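Local atomic coordinates of squalene synthase HpnC (Alicyclobacillus acidocaldarius subsp. acidocaldarius, PDB entry 4HD1), a protein that probably joins two isoprenoid diphosphates as a squalene/phytoene synthase-type transferase. Residues L107-A112 and A136-R141. Residues are numbered along the deposited sequence; the frame is centred on the assembly and turned at random.
Sequences LRLIEA and ADPVGR
Leu-109 and Pro-138 meet in an apolar helix-helix contact, its centre about 7 Å from the centre of the chain, between the middle of helix 104-118 and the first turn of helix 137-146. The two short helical segments run nearly antiparallel, at 159°, with axes 9.7 Å apart. Pro-138 fits in an N-terminal helical turn, where its missing N-H costs no helix bond, and turns its ring at the partner helix. Its CB lies 3.7 Å from Leu-109 CG, at the fork of the leucine, while its CG rests 3.7 Å from Arg-108 CB. A second, looser apolar approach joins Leu-109 CD2 to Val-139 CG2, 4.2 Å apart. Phe-50 and Cys-51 of helix 41-56 also touch Leu-109, and Tyr-48 touches Val-139, tying the pair into the all-helical fold of the squalene/phytoene synthase family. Beyond the Pro-138 contact, Arg-108 and Arg-141 leave their helices on extended chains, each CG anti to its carbonyl carbon (chi1 -77° in Arg-108). Their guanidinium planes are turned 41° from each other, and Arg-108 NH1 stands 3.9 Å from Arg-141 NH1. Carboxylates probably offset this meeting of like charges: Arg-108 is salt-bridged to Glu-104, one turn earlier on its own helix, and Arg-141 to Asp-159 of helix 152-172.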
ATOM      1  N   LEU A 107      12.186  -1.580  -3.972  1.00 62.89           N
ATOM      2  CA  LEU A 107      12.483  -0.615  -5.039  1.00 64.95           C
ATOM      3  C   LEU A 107      11.217  -0.030  -5.672  1.00 66.20           C
ATOM      4  O   LEU A 107      11.228   1.099  -6.140  1.00 69.71           O
ATOM      5  CB  LEU A 107      13.354  -1.247  -6.131  1.00 65.21           C
ATOM      6  CG  LEU A 107      14.778  -1.696  -5.793  1.00 70.43           C
ATOM      7  CD1 LEU A 107      15.342  -2.547  -6.923  1.00 73.93           C
ATOM      8  CD2 LEU A 107      15.693  -0.513  -5.509  1.00 69.24           C
ATOM      9  N   ARG A 108      10.132  -0.798  -5.687  1.00 64.98           N
ATOM     10  CA  ARG A 108       8.874  -0.315  -6.258  1.00 62.46           C
ATOM     11  C   ARG A 108       8.164   0.680  -5.350  1.00 64.29           C
ATOM     12  O   ARG A 108       7.563   1.643  -5.826  1.00 64.38           O
ATOM     13  CB  ARG A 108       7.958  -1.474  -6.638  1.00 59.39           C
ATOM     14  CG  ARG A 108       8.398  -2.120  -7.930  1.00 60.66           C
ATOM     15  CD  ARG A 108       7.465  -3.222  -8.377  1.00 65.40           C
ATOM     16  NE  ARG A 108       7.753  -3.586  -9.761  1.00 71.63           N
ATOM     17  CZ  ARG A 108       7.175  -4.588 -10.414  1.00 75.48           C
ATOM     18  NH1 ARG A 108       6.266  -5.348  -9.815  1.00 79.80           N
ATOM     19  NH2 ARG A 108       7.509  -4.834 -11.672  1.00 73.45           N
ATOM     20  N   LEU A 109       8.255   0.452  -4.046  1.00 63.52           N
ATOM     21  CA  LEU A 109       7.691   1.376  -3.069  1.00 64.47           C
ATOM     22  C   LEU A 109       8.401   2.720  -3.107  1.00 67.38           C
ATOM     23  O   LEU A 109       7.769   3.761  -2.914  1.00 67.57           O
ATOM     24  CB  LEU A 109       7.760   0.781  -1.665  1.00 59.94           C
ATOM     25  CG  LEU A 109       6.712  -0.297  -1.424  1.00 59.36           C
ATOM     26  CD1 LEU A 109       7.118  -1.165  -0.242  1.00 58.85           C
ATOM     27  CD2 LEU A 109       5.329   0.320  -1.232  1.00 56.67           C
ATOM     28  N   ILE A 110       9.714   2.675  -3.349  1.00 69.71           N
ATOM     29  CA  ILE A 110      10.542   3.871  -3.529  1.00 73.62           C
ATOM     30  C   ILE A 110      10.118   4.596  -4.805  1.00 75.52           C
ATOM     31  O   ILE A 110       9.929   5.812  -4.800  1.00 76.20           O
ATOM     32  CB  ILE A 110      12.054   3.522  -3.555  1.00 72.77           C
ATOM     33  CG1 ILE A 110      12.536   3.182  -2.139  1.00 69.97           C
ATOM     34  CG2 ILE A 110      12.881   4.662  -4.146  1.00 73.59           C
ATOM     35  CD1 ILE A 110      13.940   2.621  -2.068  1.00 68.94           C
ATOM     36  N   GLU A 111       9.954   3.830  -5.881  1.00 76.69           N
ATOM     37  CA  GLU A 111       9.500   4.346  -7.170  1.00 74.93           C
ATOM     38  C   GLU A 111       8.086   4.932  -7.103  1.00 72.68           C
ATOM     39  O   GLU A 111       7.791   5.889  -7.809  1.00 75.18           O
ATOM     40  CB  GLU A 111       9.601   3.251  -8.245  1.00 77.11           C
ATOM     41  CG  GLU A 111       9.076   3.619  -9.632  1.00 77.94           C
ATOM     42  CD  GLU A 111       9.970   4.585 -10.397  1.00 83.42           C
ATOM     43  OE1 GLU A 111      11.041   4.978  -9.877  1.00 89.38           O
ATOM     44  OE2 GLU A 111       9.593   4.956 -11.532  1.00 83.33           O
ATOM     45  N   ALA A 112       7.228   4.374  -6.246  1.00 69.67           N
ATOM     46  CA  ALA A 112       5.861   4.880  -6.071  1.00 67.11           C
ATOM     47  C   ALA A 112       5.851   6.362  -5.708  1.00 69.02           C
ATOM     48  O   ALA A 112       5.020   7.124  -6.198  1.00 70.19           O
ATOM     49  CB  ALA A 112       5.118   4.077  -5.016  1.00 63.53           C
ATOM     50  N   ALA A 136       0.782  -0.054  -4.023  1.00 59.01           N
ATOM     51  CA  ALA A 136      -0.068  -0.957  -3.242  1.00 57.38           C
ATOM     52  C   ALA A 136       0.418  -2.391  -3.266  1.00 56.87           C
ATOM     53  O   ALA A 136       0.675  -2.973  -2.207  1.00 59.35           O
ATOM     54  CB  ALA A 136      -1.514  -0.875  -3.715  1.00 57.73           C
ATOM     55  N   ASP A 137       0.543  -2.954  -4.471  1.00 56.30           N
ATOM     56  CA  ASP A 137       0.991  -4.346  -4.662  1.00 56.79           C
ATOM     57  C   ASP A 137       2.244  -4.757  -3.866  1.00 58.04           C
ATOM     58  O   ASP A 137       2.282  -5.864  -3.332  1.00 57.53           O
ATOM     59  CB  ASP A 137       1.240  -4.654  -6.143  1.00 57.83           C
ATOM     60  CG  ASP A 137      -0.017  -4.559  -6.997  1.00 61.31           C
ATOM     61  OD1 ASP A 137      -1.107  -4.228  -6.461  1.00 60.24           O
ATOM     62  OD2 ASP A 137       0.101  -4.823  -8.220  1.00 62.17           O
ATOM     63  N   PRO A 138       3.283  -3.889  -3.798  1.00 58.00           N
ATOM     64  CA  PRO A 138       4.490  -4.413  -3.150  1.00 57.67           C
ATOM     65  C   PRO A 138       4.317  -4.789  -1.669  1.00 55.69           C
ATOM     66  O   PRO A 138       4.989  -5.707  -1.204  1.00 55.35           O
ATOM     67  CB  PRO A 138       5.507  -3.284  -3.337  1.00 58.50           C
ATOM     68  CG  PRO A 138       5.041  -2.569  -4.566  1.00 57.91           C
ATOM     69  CD  PRO A 138       3.542  -2.584  -4.438  1.00 58.15           C
ATOM     70  N   VAL A 139       3.411  -4.121  -0.951  1.00 56.27           N
ATOM     71  CA  VAL A 139       3.148  -4.440   0.460  1.00 54.31           C
ATOM     72  C   VAL A 139       2.661  -5.883   0.602  1.00 54.77           C
ATOM     73  O   VAL A 139       3.208  -6.669   1.403  1.00 54.05           O
ATOM     74  CB  VAL A 139       2.109  -3.485   1.086  1.00 51.94           C
ATOM     75  CG1 VAL A 139       1.975  -3.761   2.578  1.00 52.07           C
ATOM     76  CG2 VAL A 139       2.507  -2.027   0.857  1.00 50.71           C
ATOM     77  N   GLY A 140       1.636  -6.219  -0.189  1.00 54.12           N
ATOM     78  CA  GLY A 140       1.069  -7.560  -0.237  1.00 50.64           C
ATOM     79  C   GLY A 140       2.111  -8.618  -0.526  1.00 51.36           C
ATOM     80  O   GLY A 140       2.141  -9.659   0.130  1.00 55.22           O
ATOM     81  N   ARG A 141       2.983  -8.342  -1.492  1.00 51.50           N
ATOM     82  CA  ARG A 141       4.056  -9.272  -1.856  1.00 53.36           C
ATOM     83  C   ARG A 141       5.049  -9.541  -0.711  1.00 54.29           C
ATOM     84  O   ARG A 141       5.449 -10.694  -0.484  1.00 54.64           O
ATOM     85  CB  ARG A 141       4.769  -8.789  -3.120  1.00 55.61           C
ATOM     86  CG  ARG A 141       3.859  -8.844  -4.339  1.00 57.71           C
ATOM     87  CD  ARG A 141       4.524  -8.374  -5.621  1.00 57.48           C
ATOM     88  NE  ARG A 141       3.669  -8.713  -6.756  1.00 59.82           N
ATOM     89  CZ  ARG A 141       4.095  -8.920  -7.999  1.00 61.53           C
ATOM     90  NH1 ARG A 141       5.382  -8.808  -8.302  1.00 61.22           N
ATOM     91  NH2 ARG A 141       3.224  -9.241  -8.946  1.00 63.04           N
TER